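Local atomic coordinates of chloromuconate cycloisomerase (Rhodococcus opacus, PDB entry 4M0X), a protein that belongs to the enolase superfamily of two-domain, metal-dependent enzymes and holds a manganese ion in its TIM-barrel domain. Residues L35-D40 with V358-E363; S92-V97 with V102-I107; W139-G144 with I150-Q155; Q254-L259 with A285-A290; M306-A311 with E339-D344. One frame throughout, in Å; residues are numbered along the deposited sequence.

How the contacts relate
Contact 2 lies in the N-terminal domain; contact 1 joins that domain's sheet to the tail of the chain, residues 358-363; contacts 3, 4 and 5 are in the barrel. Contact 1 spans most of the chain, with the other four nested inside its loop. It touches contact 2 where Val36 CG2 meets Ala106 CB at 3.9 Å, and contact 5 where Val358 CG2 meets Ala308 CB at 3.8 Å, packing from one domain into the other. Contacts 3 and 4 touch none of the others; their centres are about 32 Å apart. The manganese, bound by Asp196, Glu222 and Asp247, is about 13 Å from the side chain of Phe141 in contact 3.

Contact 1. Residues L35-D40 with V358-E363; sequences LVRVRD and VNLDEE
Leu35 and Arg37, on the strand 27-40 of the antiparallel sheet in the enolase-type N-terminal domain, receive Leu360 from the far end of the chain. Packing is closest on the inner side. The two leucines reach toward each other tip to tip, Leu35 CD2 lying 3.7 Å from Leu360 CD2. The other branch of Leu360 covers the neighbouring arginine, whose side chain it crosses at about a right angle: CD1 sits over one face of the guanidinium, 3.3 Å from Arg37 NE and 3.7 Å from Arg37 CZ. A bend in the arginine chain (chi3 91°) turns the flat group so that it can be covered in this way. On the same side of the sheet, Ile47 of strand 45-51 also packs against Leu360 and Arg37.

The outer side is looser and open to solvent. There Glu362, an exposed residue in the first turn of helix 362-368, comes to the edge of the guanidinium near its plane and forms a salt bridge, its carboxylate turned 76° from the guanidinium plane. Arg37 NE has a second acidic partner in Glu45, so the charge is shared between sheet and terminal helix. That helix is N-capped by Asp361, whose OD1 accepts a weak bond from Glu363 N. The hydrogen bond of the salt bridge, also weak, runs from Arg37 NH2 to Glu362 OE1 over 2.7 Å.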
# COMPACT_ATOMS: atom_id res chain seq x y z
N LEU A 35 18.06 -42.94 -11.83
CA LEU A 35 18.92 -43.18 -10.66
C LEU A 35 20.35 -42.65 -10.84
O LEU A 35 21.07 -43.11 -11.72
CB LEU A 35 18.95 -44.65 -10.22
CG LEU A 35 19.82 -44.72 -8.98
CD1 LEU A 35 18.95 -44.77 -7.74
CD2 LEU A 35 20.80 -45.87 -9.01
N VAL A 36 20.76 -41.67 -10.04
CA VAL A 36 22.11 -41.09 -10.18
C VAL A 36 23.09 -41.77 -9.24
O VAL A 36 22.73 -42.13 -8.11
CB VAL A 36 22.15 -39.58 -9.99
CG1 VAL A 36 23.59 -39.10 -9.77
CG2 VAL A 36 21.55 -38.91 -11.20
N ARG A 37 24.31 -41.98 -9.74
CA ARG A 37 25.34 -42.64 -8.95
C ARG A 37 26.61 -41.89 -9.05
O ARG A 37 27.03 -41.48 -10.14
CB ARG A 37 25.58 -44.04 -9.43
CG ARG A 37 24.45 -44.96 -9.01
CD ARG A 37 24.56 -46.21 -9.84
NE ARG A 37 25.39 -47.20 -9.16
CZ ARG A 37 25.72 -48.36 -9.69
NH1 ARG A 37 25.31 -48.65 -10.92
NH2 ARG A 37 26.47 -49.19 -8.99
N VAL A 38 27.22 -41.69 -7.90
CA VAL A 38 28.42 -40.90 -7.80
C VAL A 38 29.39 -41.84 -7.12
O VAL A 38 29.09 -42.33 -6.03
CB VAL A 38 28.20 -39.59 -6.99
CG1 VAL A 38 29.38 -38.66 -7.16
CG2 VAL A 38 26.96 -38.86 -7.46
N ARG A 39 30.50 -42.15 -7.79
CA ARG A 39 31.56 -42.98 -7.23
C ARG A 39 32.75 -42.04 -7.02
O ARG A 39 33.00 -41.19 -7.88
CB ARG A 39 31.89 -44.16 -8.16
CG ARG A 39 32.78 -45.27 -7.58
N ASP A 40 33.43 -42.14 -5.88
CA ASP A 40 34.61 -41.29 -5.61
C ASP A 40 35.96 -42.05 -5.73
O ASP A 40 35.99 -43.27 -5.92
CB ASP A 40 34.48 -40.54 -4.28
CG ASP A 40 34.60 -41.46 -3.04
OD1 ASP A 40 34.72 -42.70 -3.19
OD2 ASP A 40 34.59 -40.93 -1.90
N VAL A 358 19.52 -45.69 2.83
CA VAL A 358 19.14 -46.84 1.98
C VAL A 358 20.28 -47.10 1.04
O VAL A 358 21.01 -46.17 0.71
CB VAL A 358 17.88 -46.58 1.12
CG1 VAL A 358 16.61 -46.66 1.98
CG2 VAL A 358 17.99 -45.24 0.41
N ASN A 359 20.42 -48.35 0.59
CA ASN A 359 21.53 -48.75 -0.26
C ASN A 359 21.07 -49.29 -1.60
O ASN A 359 19.98 -49.84 -1.70
CB ASN A 359 22.33 -49.80 0.46
CG ASN A 359 23.07 -49.23 1.66
OD1 ASN A 359 22.72 -49.52 2.80
ND2 ASN A 359 24.08 -48.39 1.41
N LEU A 360 21.88 -49.12 -2.64
CA LEU A 360 21.56 -49.77 -3.91
C LEU A 360 21.41 -51.29 -3.84
O LEU A 360 22.13 -51.99 -3.12
CB LEU A 360 22.61 -49.48 -4.95
CG LEU A 360 22.19 -48.38 -5.91
CD1 LEU A 360 23.21 -48.35 -7.04
CD2 LEU A 360 20.77 -48.58 -6.42
N ASP A 361 20.48 -51.81 -4.61
CA ASP A 361 20.52 -53.21 -4.95
C ASP A 361 20.81 -53.29 -6.44
O ASP A 361 19.94 -53.04 -7.26
CB ASP A 361 19.19 -53.88 -4.62
CG ASP A 361 19.15 -55.34 -5.04
OD1 ASP A 361 19.69 -55.69 -6.13
OD2 ASP A 361 18.53 -56.13 -4.29
N GLU A 362 22.03 -53.68 -6.77
CA GLU A 362 22.48 -53.57 -8.16
C GLU A 362 21.80 -54.56 -9.11
O GLU A 362 21.74 -54.34 -10.32
CB GLU A 362 24.00 -53.62 -8.23
CG GLU A 362 24.60 -52.34 -7.71
CD GLU A 362 25.99 -52.08 -8.23
OE1 GLU A 362 26.14 -51.86 -9.46
OE2 GLU A 362 26.93 -52.11 -7.41
N GLU A 363 21.26 -55.63 -8.56
CA GLU A 363 20.51 -56.55 -9.37
C GLU A 363 19.17 -55.94 -9.74
O GLU A 363 18.77 -55.97 -10.91
CB GLU A 363 20.35 -57.92 -8.68
CG GLU A 363 19.44 -58.91 -9.38
CD GLU A 363 19.81 -59.18 -10.83
OE1 GLU A 363 20.92 -58.82 -11.29
OE2 GLU A 363 18.95 -59.78 -11.52

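Contact 2. Residues S92-V97 with V102-I107; sequences SMDGLV and VAKAAI
Lys104 reaches across to the end of helix 86-96, where its NZ meets two oxygens. One is the backbone O of Val97, 2.8 Å from Lys104 NZ, with the nitrogen almost in line with the carbonyl (C=O...N angle 173°). The other is Asp94 OD1, in a salt bridge whose modelled length is too short to be trusted at this resolution. The carboxylate comes in across the lysine at about a right angle. Beside this polar group is an apolar one: Met93 SD rests between two branches of Ile107, 3.9 Å from Ile107 CG2 and 4.0 Å from Ile107 CD1, and its bent chain (chi3 -78°) lays Met93 CE on CG2 as well.

The next shell is the two helices themselves. Helices 86-96 and 101-118 form a helical hairpin; their segments 92-96 and 102-107 run antiparallel, 157° between directions, with a closest axis approach of 11.2 Å. The extended lysine chain reaches across much of the gap, and Asp94 and the Val97 carbonyl meet it from the other side. Val97 is the first residue to leave helical geometry, yet its N still bonds to Met93 O, so its carbonyl follows directly on the last helical turn. Farther out, Leu74 of helix 63-74 packs on Met93, Val97 and Ile107, Glu61 accepts from Val102 N, and Pro56 of a second subunit rests on Val97.

A buried amine paired with a carboxylate and a carbonyl near a helix C-terminus is probably kept protonated, its charge offset by Asp94 and perhaps by the helix dipole.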
# COMPACT_ATOMS: atom_id res chain seq x y z
N SER A 92 27.96 -24.18 -9.11
CA SER A 92 28.46 -24.52 -10.43
C SER A 92 27.33 -24.92 -11.33
O SER A 92 27.18 -24.37 -12.42
CB SER A 92 29.45 -25.66 -10.33
OG SER A 92 30.65 -25.24 -9.69
N MET A 93 26.51 -25.85 -10.86
CA MET A 93 25.39 -26.36 -11.67
C MET A 93 24.44 -25.23 -12.11
O MET A 93 23.99 -25.18 -13.28
CB MET A 93 24.67 -27.48 -10.93
CG MET A 93 25.46 -28.79 -10.82
SD MET A 93 24.47 -30.08 -10.00
CE MET A 93 24.58 -29.64 -8.27
N ASP A 94 24.18 -24.30 -11.19
CA ASP A 94 23.33 -23.13 -11.47
C ASP A 94 23.94 -22.25 -12.53
O ASP A 94 23.23 -21.73 -13.39
CB ASP A 94 23.12 -22.30 -10.21
CG ASP A 94 22.18 -22.97 -9.21
OD1 ASP A 94 21.55 -24.04 -9.50
OD2 ASP A 94 22.09 -22.40 -8.11
N GLY A 95 25.25 -22.11 -12.46
CA GLY A 95 26.01 -21.35 -13.45
C GLY A 95 25.97 -21.91 -14.85
O GLY A 95 26.04 -21.14 -15.80
N LEU A 96 25.85 -23.23 -15.00
CA LEU A 96 25.71 -23.85 -16.35
C LEU A 96 24.28 -24.09 -16.79
O LEU A 96 23.98 -23.98 -17.98
CB LEU A 96 26.47 -25.19 -16.50
CG LEU A 96 27.92 -25.23 -16.06
CD1 LEU A 96 28.54 -26.57 -16.37
CD2 LEU A 96 28.70 -24.08 -16.70
N VAL A 97 23.39 -24.46 -15.87
CA VAL A 97 22.01 -24.70 -16.29
C VAL A 97 20.98 -24.00 -15.45
O VAL A 97 20.91 -24.17 -14.23
CB VAL A 97 21.68 -26.20 -16.60
CG1 VAL A 97 22.63 -27.15 -15.93
CG2 VAL A 97 20.24 -26.57 -16.26
N VAL A 102 15.07 -30.89 -10.82
CA VAL A 102 14.95 -32.30 -10.48
C VAL A 102 16.26 -32.96 -10.81
O VAL A 102 16.77 -33.78 -10.04
CB VAL A 102 13.75 -32.93 -11.20
CG1 VAL A 102 13.59 -34.40 -10.84
CG2 VAL A 102 12.48 -32.16 -10.84
N ALA A 103 16.82 -32.56 -11.95
CA ALA A 103 18.19 -32.95 -12.35
C ALA A 103 19.21 -32.55 -11.29
O ALA A 103 19.99 -33.39 -10.85
CB ALA A 103 18.56 -32.33 -13.67
N LYS A 104 19.18 -31.29 -10.86
CA LYS A 104 20.15 -30.82 -9.85
C LYS A 104 19.94 -31.56 -8.54
O LYS A 104 20.92 -32.00 -7.93
CB LYS A 104 20.08 -29.31 -9.65
CG LYS A 104 20.43 -28.49 -10.89
CD LYS A 104 19.93 -27.05 -10.77
CE LYS A 104 20.46 -26.21 -11.92
NZ LYS A 104 20.48 -24.78 -11.51
N ALA A 105 18.68 -31.74 -8.15
CA ALA A 105 18.35 -32.45 -6.90
C ALA A 105 18.95 -33.85 -6.81
O ALA A 105 19.43 -34.23 -5.76
CB ALA A 105 16.84 -32.52 -6.68
N ALA A 106 18.95 -34.59 -7.91
CA ALA A 106 19.43 -35.97 -7.86
C ALA A 106 20.93 -36.03 -7.60
O ALA A 106 21.39 -36.86 -6.81
CB ALA A 106 19.06 -36.73 -9.12
N ILE A 107 21.67 -35.11 -8.24
CA ILE A 107 23.10 -34.92 -7.99
C ILE A 107 23.43 -34.36 -6.60
O ILE A 107 24.28 -34.91 -5.88
CB ILE A 107 23.69 -33.97 -9.00
CG1 ILE A 107 23.55 -34.60 -10.38
CG2 ILE A 107 25.13 -33.63 -8.65
CD1 ILE A 107 24.18 -33.80 -11.51

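Contact 3. Residues W139-G144 with I150-Q155; sequences WAFSAG and IDEAAQ
Phe141 and Glu152 are the residues nearest each other along the backbones, with CA atoms 8.0 Å apart, where strand 139-141 runs almost antiparallel (172°) to helix 150-155. The two belong to the first beta-alpha-beta unit of the barrel, strand 134-141, helix 146-159 and strand 163-167, and the contact packs the helix on its preceding strand.

Glu152 carries the polar part. Its CG lies opposite the backbone nitrogen (chi1 -164°) and the chain runs on extended, which brings OE2 to the edges of two rings. Trp139 NE1 donates to Glu152 OE2 over 3.1 Å in a nearly straight bond. The acceptor lies in the plane of the indole, but the indole N-H comes to OE2 from above the carboxylate plane, the two planes being almost perpendicular. The same oxygen is also at the edge of the phenyl ring, 3.1 Å from Phe141 CD1, and here ring and carboxylate are close to coplanar. The other oxygen, OE1, forms a salt bridge with Arg19, which ties the N-terminal part of the chain to this helix and probably fixes the carboxylate's rotation. Lys156 makes a cation-pi contact with Trp139, and Phe166 meets the Phe141 ring.

Farther along the phenyl ring the packing turns apolar: its far end reaches the helix, with Phe141 CZ 3.6 Å from Ala153 CB.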
# COMPACT_ATOMS: atom_id res chain seq x y z
N TRP A 139 -2.51 -40.16 3.52
CA TRP A 139 -2.83 -41.00 2.39
C TRP A 139 -3.50 -40.23 1.28
O TRP A 139 -4.56 -39.62 1.48
CB TRP A 139 -3.75 -42.17 2.79
CG TRP A 139 -3.93 -43.10 1.62
CD1 TRP A 139 -5.00 -43.19 0.80
CD2 TRP A 139 -2.95 -44.01 1.11
NE1 TRP A 139 -4.76 -44.10 -0.19
CE2 TRP A 139 -3.51 -44.62 -0.02
CE3 TRP A 139 -1.64 -44.37 1.50
CZ2 TRP A 139 -2.83 -45.60 -0.76
CZ3 TRP A 139 -0.96 -45.33 0.76
CH2 TRP A 139 -1.56 -45.94 -0.36
N ALA A 140 -2.90 -40.26 0.10
CA ALA A 140 -3.48 -39.56 -1.03
C ALA A 140 -4.22 -40.50 -1.99
O ALA A 140 -3.60 -41.28 -2.73
CB ALA A 140 -2.45 -38.69 -1.76
N PHE A 141 -5.54 -40.40 -1.94
CA PHE A 141 -6.39 -40.97 -2.95
C PHE A 141 -6.06 -40.46 -4.35
O PHE A 141 -5.69 -39.30 -4.54
CB PHE A 141 -7.83 -40.60 -2.66
CG PHE A 141 -8.29 -41.01 -1.31
CD1 PHE A 141 -8.19 -42.33 -0.89
CD2 PHE A 141 -8.85 -40.06 -0.44
CE1 PHE A 141 -8.62 -42.71 0.36
CE2 PHE A 141 -9.30 -40.43 0.82
CZ PHE A 141 -9.19 -41.76 1.21
N SER A 142 -6.23 -41.35 -5.31
CA SER A 142 -6.13 -41.05 -6.72
C SER A 142 -7.42 -40.34 -7.18
O SER A 142 -8.40 -40.26 -6.41
CB SER A 142 -5.94 -42.37 -7.45
OG SER A 142 -5.75 -42.18 -8.83
N ALA A 143 -7.44 -39.82 -8.41
CA ALA A 143 -8.68 -39.19 -8.92
C ALA A 143 -9.75 -40.21 -9.38
O ALA A 143 -10.75 -39.83 -9.98
CB ALA A 143 -8.37 -38.18 -10.01
N GLY A 144 -9.54 -41.48 -9.07
CA GLY A 144 -10.49 -42.52 -9.43
C GLY A 144 -11.92 -42.21 -9.02
O GLY A 144 -12.22 -41.12 -8.50
N ILE A 150 -14.27 -45.03 -1.59
CA ILE A 150 -14.92 -45.37 -0.31
C ILE A 150 -14.42 -46.73 0.26
O ILE A 150 -14.24 -46.90 1.48
CB ILE A 150 -16.46 -45.26 -0.37
CG1 ILE A 150 -16.87 -43.79 -0.55
CG2 ILE A 150 -17.07 -45.79 0.92
CD1 ILE A 150 -18.37 -43.53 -0.62
N ASP A 151 -14.17 -47.68 -0.63
CA ASP A 151 -13.57 -48.94 -0.24
C ASP A 151 -12.08 -48.80 0.13
O ASP A 151 -11.55 -49.62 0.88
CB ASP A 151 -13.79 -50.02 -1.32
N GLU A 152 -11.40 -47.76 -0.37
CA GLU A 152 -9.97 -47.54 -0.05
C GLU A 152 -9.80 -46.74 1.24
O GLU A 152 -8.90 -47.02 2.04
CB GLU A 152 -9.19 -46.88 -1.21
CG GLU A 152 -7.67 -46.99 -1.08
CD GLU A 152 -6.87 -46.14 -2.07
OE1 GLU A 152 -6.00 -46.65 -2.79
OE2 GLU A 152 -7.09 -44.92 -2.13
N ALA A 153 -10.70 -45.77 1.45
CA ALA A 153 -10.69 -44.91 2.63
C ALA A 153 -10.93 -45.75 3.85
O ALA A 153 -10.16 -45.69 4.81
CB ALA A 153 -11.78 -43.85 2.52
N ALA A 154 -11.99 -46.55 3.79
CA ALA A 154 -12.43 -47.39 4.90
C ALA A 154 -11.30 -48.34 5.37
O ALA A 154 -11.11 -48.56 6.57
CB ALA A 154 -13.67 -48.17 4.49
N GLN A 155 -10.55 -48.86 4.39
CA GLN A 155 -9.41 -49.73 4.62
C GLN A 155 -8.17 -49.02 5.16
O GLN A 155 -7.53 -49.54 6.07
CB GLN A 155 -9.07 -50.44 3.32
CG GLN A 155 -8.01 -51.51 3.46
CD GLN A 155 -7.39 -51.81 2.12
OE1 GLN A 155 -6.61 -51.00 1.60
NE2 GLN A 155 -7.74 -52.96 1.55

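Contact 4. Residues Q254-L259 with A285-A290; sequences QQAIAL and AAIAEA
Ile287, the residue that packs on Ala256 and Ile257, has its backbone O within hydrogen-bonding reach of Ser291 OG, and so does Ala288 O. These two carbonyls in the last turn of helix 278-291 must share the single hydroxyl proton or take it in turn, while the contact with residues 254-259 is wholly apolar.

That contact turns on a single side chain. Ile287 packs on helix 253-262 at the level of Ala256, where the two CA atoms are 6.6 Å apart. Its CG2 lies 3.8 Å from Ala256 CB, and the end of its longer branch, CD1, reaches the same methyl at 4.0 Å, so the alanine sits against both arms of the isoleucine. With CG2 opposite the backbone nitrogen and CG1 opposite the carbonyl carbon (chi1 -76°), the two branches spread over the alanine. With only a methyl at Ala256, Ile287 CG2 also reaches the helix backbone, 4.0 Å from Ala256 C. Ile257 flanks it more loosely, its CG1 4.3 Å from Ile287 CG2.

Another subunit, the third, lies alongside: its Ala290 packs on Ile257, its Val253 on Ala290 of this chain, and its Arg280 forms a salt bridge with Glu289. Within the chain the two helices belong to the outer layer of the barrel. Phe268, on strand 267-270 beneath them, touches Ala256 and Leu259 of one and Ala288 of the other, while Cys295 on strand 294-297 packs under Ala285 and Ala288.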
# COMPACT_ATOMS: atom_id res chain seq x y z
N GLN A 254 13.33 -17.71 -3.36
CA GLN A 254 12.87 -16.37 -3.72
C GLN A 254 11.33 -16.33 -3.76
O GLN A 254 10.71 -15.34 -3.37
CB GLN A 254 13.47 -15.90 -5.07
CG GLN A 254 14.95 -15.57 -5.03
CD GLN A 254 15.91 -16.75 -5.29
OE1 GLN A 254 15.62 -17.69 -6.05
NE2 GLN A 254 17.08 -16.70 -4.67
N GLN A 255 10.73 -17.42 -4.26
CA GLN A 255 9.27 -17.56 -4.29
C GLN A 255 8.71 -17.63 -2.88
O GLN A 255 7.70 -17.01 -2.59
CB GLN A 255 8.88 -18.78 -5.10
CG GLN A 255 9.49 -18.69 -6.48
CD GLN A 255 9.01 -19.74 -7.45
OE1 GLN A 255 8.45 -19.41 -8.48
NE2 GLN A 255 9.24 -21.00 -7.13
N ALA A 256 9.40 -18.40 -2.03
CA ALA A 256 9.09 -18.48 -0.63
C ALA A 256 8.92 -17.10 -0.05
O ALA A 256 7.91 -16.79 0.56
CB ALA A 256 10.20 -19.21 0.11
N ILE A 257 9.92 -16.25 -0.26
CA ILE A 257 9.88 -14.92 0.26
C ILE A 257 8.74 -14.09 -0.32
O ILE A 257 7.97 -13.47 0.43
CB ILE A 257 11.25 -14.24 0.09
CG1 ILE A 257 12.05 -14.50 1.38
CG2 ILE A 257 11.11 -12.75 -0.25
CD1 ILE A 257 13.51 -14.07 1.31
N ALA A 258 8.62 -14.11 -1.65
CA ALA A 258 7.58 -13.35 -2.32
C ALA A 258 6.20 -13.68 -1.78
O ALA A 258 5.42 -12.75 -1.49
CB ALA A 258 7.64 -13.56 -3.81
N LEU A 259 5.91 -14.98 -1.61
CA LEU A 259 4.62 -15.43 -1.09
C LEU A 259 4.45 -15.00 0.34
O LEU A 259 3.47 -14.34 0.69
CB LEU A 259 4.47 -16.95 -1.15
CG LEU A 259 4.46 -17.68 -2.49
CD1 LEU A 259 5.02 -19.08 -2.33
CD2 LEU A 259 3.06 -17.71 -3.08
N ALA A 285 12.01 -24.08 4.04
CA ALA A 285 11.34 -24.35 5.28
C ALA A 285 11.78 -23.33 6.32
O ALA A 285 10.97 -22.91 7.17
CB ALA A 285 11.61 -25.79 5.73
N ALA A 286 13.04 -22.91 6.27
CA ALA A 286 13.53 -21.91 7.20
C ALA A 286 12.74 -20.60 7.05
O ALA A 286 12.45 -19.92 8.05
CB ALA A 286 15.02 -21.66 6.98
N ILE A 287 12.41 -20.26 5.80
CA ILE A 287 11.57 -19.11 5.47
C ILE A 287 10.14 -19.29 5.99
O ILE A 287 9.58 -18.34 6.57
CB ILE A 287 11.60 -18.78 3.95
CG1 ILE A 287 12.90 -18.09 3.59
CG2 ILE A 287 10.48 -17.79 3.57
CD1 ILE A 287 13.51 -18.58 2.29
N ALA A 288 9.55 -20.47 5.82
CA ALA A 288 8.30 -20.74 6.52
C ALA A 288 8.43 -20.42 8.01
O ALA A 288 7.68 -19.60 8.51
CB ALA A 288 7.82 -22.16 6.30
N GLU A 289 9.40 -21.00 8.69
CA GLU A 289 9.59 -20.66 10.11
C GLU A 289 9.66 -19.13 10.36
O GLU A 289 8.97 -18.59 11.24
CB GLU A 289 10.84 -21.35 10.69
CG GLU A 289 11.00 -21.30 12.21
CD GLU A 289 12.28 -21.97 12.75
OE1 GLU A 289 12.62 -21.65 13.91
OE2 GLU A 289 12.95 -22.82 12.07
N ALA A 290 10.51 -18.46 9.58
CA ALA A 290 10.81 -17.04 9.76
C ALA A 290 9.58 -16.20 9.55
O ALA A 290 9.55 -15.06 9.97
CB ALA A 290 11.87 -16.62 8.77

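Contact 5. Residues M306-A311 with E339-D344; sequences MGAISA and EPLKYD
The peptide that joins Gly307 to Ala308 is the flat group at this contact, and both methyl branches of Leu341 lie over the same face of it. CD1 stands above the carbonyl carbon, 3.9 Å from Gly307 C, and CD2 sits nearer the other end of the plane, 3.6 Å from Ala308 N. Gly307 O is taken up by Ala311 N within the helix.

With no side chain at Gly307, the leucine can settle directly on the backbone. Leu341 CD2 is also 3.6 Å from Ala308 CA and 3.8 Å from Ala308 CB, so the two methyls of the fork rest on successive residues of the helix. A chi1 of -59° puts CG beside the backbone N, and chi2 178° carries CD1 on to the Gly307 carbonyl, leaving CD2 over Ala308.

Leu341 N is held by Ser304 OG at the start of the same helix, and Leu348, Pro329 and Pro351 also touch its side chain. Nearby, Tyr343 OH bonds to Leu326 O and Gly330 N. The whole is plain hydrophobic packing of a long loop against a barrel helix: helix 304-316 follows strand 294-297, and the loop leads into strand 347-349, in the modified TIM barrel of the enolase superfamily.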
# COMPACT_ATOMS: atom_id res chain seq x y z
N MET A 306 14.81 -41.27 -3.01
CA MET A 306 14.52 -39.87 -2.65
C MET A 306 13.64 -39.78 -1.38
O MET A 306 13.83 -38.89 -0.53
CB MET A 306 13.87 -39.13 -3.84
CG MET A 306 13.33 -37.71 -3.59
SD MET A 306 14.55 -36.44 -3.19
CE MET A 306 15.63 -36.43 -4.63
N GLY A 307 12.70 -40.73 -1.25
CA GLY A 307 11.84 -40.83 -0.08
C GLY A 307 12.61 -40.91 1.22
O GLY A 307 12.29 -40.19 2.18
N ALA A 308 13.62 -41.78 1.26
CA ALA A 308 14.56 -41.84 2.39
C ALA A 308 15.27 -40.50 2.75
O ALA A 308 15.27 -40.12 3.91
CB ALA A 308 15.58 -42.96 2.21
N ILE A 309 15.84 -39.78 1.78
CA ILE A 309 16.55 -38.53 2.13
C ILE A 309 15.51 -37.50 2.58
O ILE A 309 15.69 -36.85 3.60
CB ILE A 309 17.57 -38.03 1.05
CG1 ILE A 309 18.32 -36.79 1.50
CG2 ILE A 309 16.92 -37.66 -0.29
CD1 ILE A 309 18.91 -36.90 2.89
N SER A 310 14.41 -37.41 1.84
CA SER A 310 13.26 -36.62 2.26
C SER A 310 12.80 -36.91 3.67
O SER A 310 12.60 -35.99 4.44
CB SER A 310 12.07 -36.85 1.33
OG SER A 310 12.39 -36.37 0.05
N ALA A 311 12.61 -38.19 4.01
CA ALA A 311 12.16 -38.56 5.35
C ALA A 311 13.09 -37.98 6.42
O ALA A 311 12.65 -37.47 7.45
CB ALA A 311 12.03 -40.07 5.49
N GLU A 339 16.47 -52.12 1.09
CA GLU A 339 15.46 -52.01 2.14
C GLU A 339 14.65 -50.74 1.92
O GLU A 339 15.12 -49.64 2.21
CB GLU A 339 16.11 -51.96 3.51
CG GLU A 339 16.68 -53.29 3.97
CD GLU A 339 17.66 -53.14 5.12
OE1 GLU A 339 17.41 -52.31 6.04
OE2 GLU A 339 18.68 -53.88 5.11
N PRO A 340 13.41 -50.88 1.40
CA PRO A 340 12.53 -49.74 1.15
C PRO A 340 12.08 -49.09 2.46
O PRO A 340 12.44 -49.57 3.53
CB PRO A 340 11.35 -50.38 0.42
CG PRO A 340 11.32 -51.79 0.93
CD PRO A 340 12.78 -52.14 0.96
N LEU A 341 11.32 -48.01 2.39
CA LEU A 341 10.90 -47.34 3.61
C LEU A 341 9.96 -48.24 4.40
O LEU A 341 9.12 -48.96 3.83
CB LEU A 341 10.23 -46.00 3.28
CG LEU A 341 11.00 -44.91 2.51
CD1 LEU A 341 10.10 -43.71 2.26
CD2 LEU A 341 12.29 -44.47 3.20
N LYS A 342 10.09 -48.23 5.72
CA LYS A 342 9.23 -49.08 6.52
C LYS A 342 8.04 -48.27 7.05
O LYS A 342 8.21 -47.17 7.55
CB LYS A 342 10.06 -49.78 7.60
CG LYS A 342 9.34 -50.73 8.58
CD LYS A 342 8.71 -51.99 7.98
CE LYS A 342 8.13 -52.84 9.12
NZ LYS A 342 6.81 -53.47 8.81
N TYR A 343 6.83 -48.79 6.87
CA TYR A 343 5.64 -48.16 7.46
C TYR A 343 5.18 -49.01 8.61
O TYR A 343 5.60 -50.17 8.74
CB TYR A 343 4.51 -47.95 6.43
CG TYR A 343 4.93 -47.08 5.26
CD1 TYR A 343 5.62 -47.62 4.17
CD2 TYR A 343 4.68 -45.71 5.26
CE1 TYR A 343 6.03 -46.84 3.13
CE2 TYR A 343 5.07 -44.92 4.20
CZ TYR A 343 5.75 -45.49 3.14
OH TYR A 343 6.17 -44.73 2.09
N ASP A 344 4.38 -48.40 9.49
CA ASP A 344 3.79 -49.07 10.64
C ASP A 344 2.55 -48.33 11.08
O ASP A 344 2.64 -47.16 11.49
CB ASP A 344 4.75 -49.14 11.82
CG ASP A 344 4.19 -49.98 12.98
OD1 ASP A 344 3.48 -50.96 12.70
OD2 ASP A 344 4.47 -49.66 14.15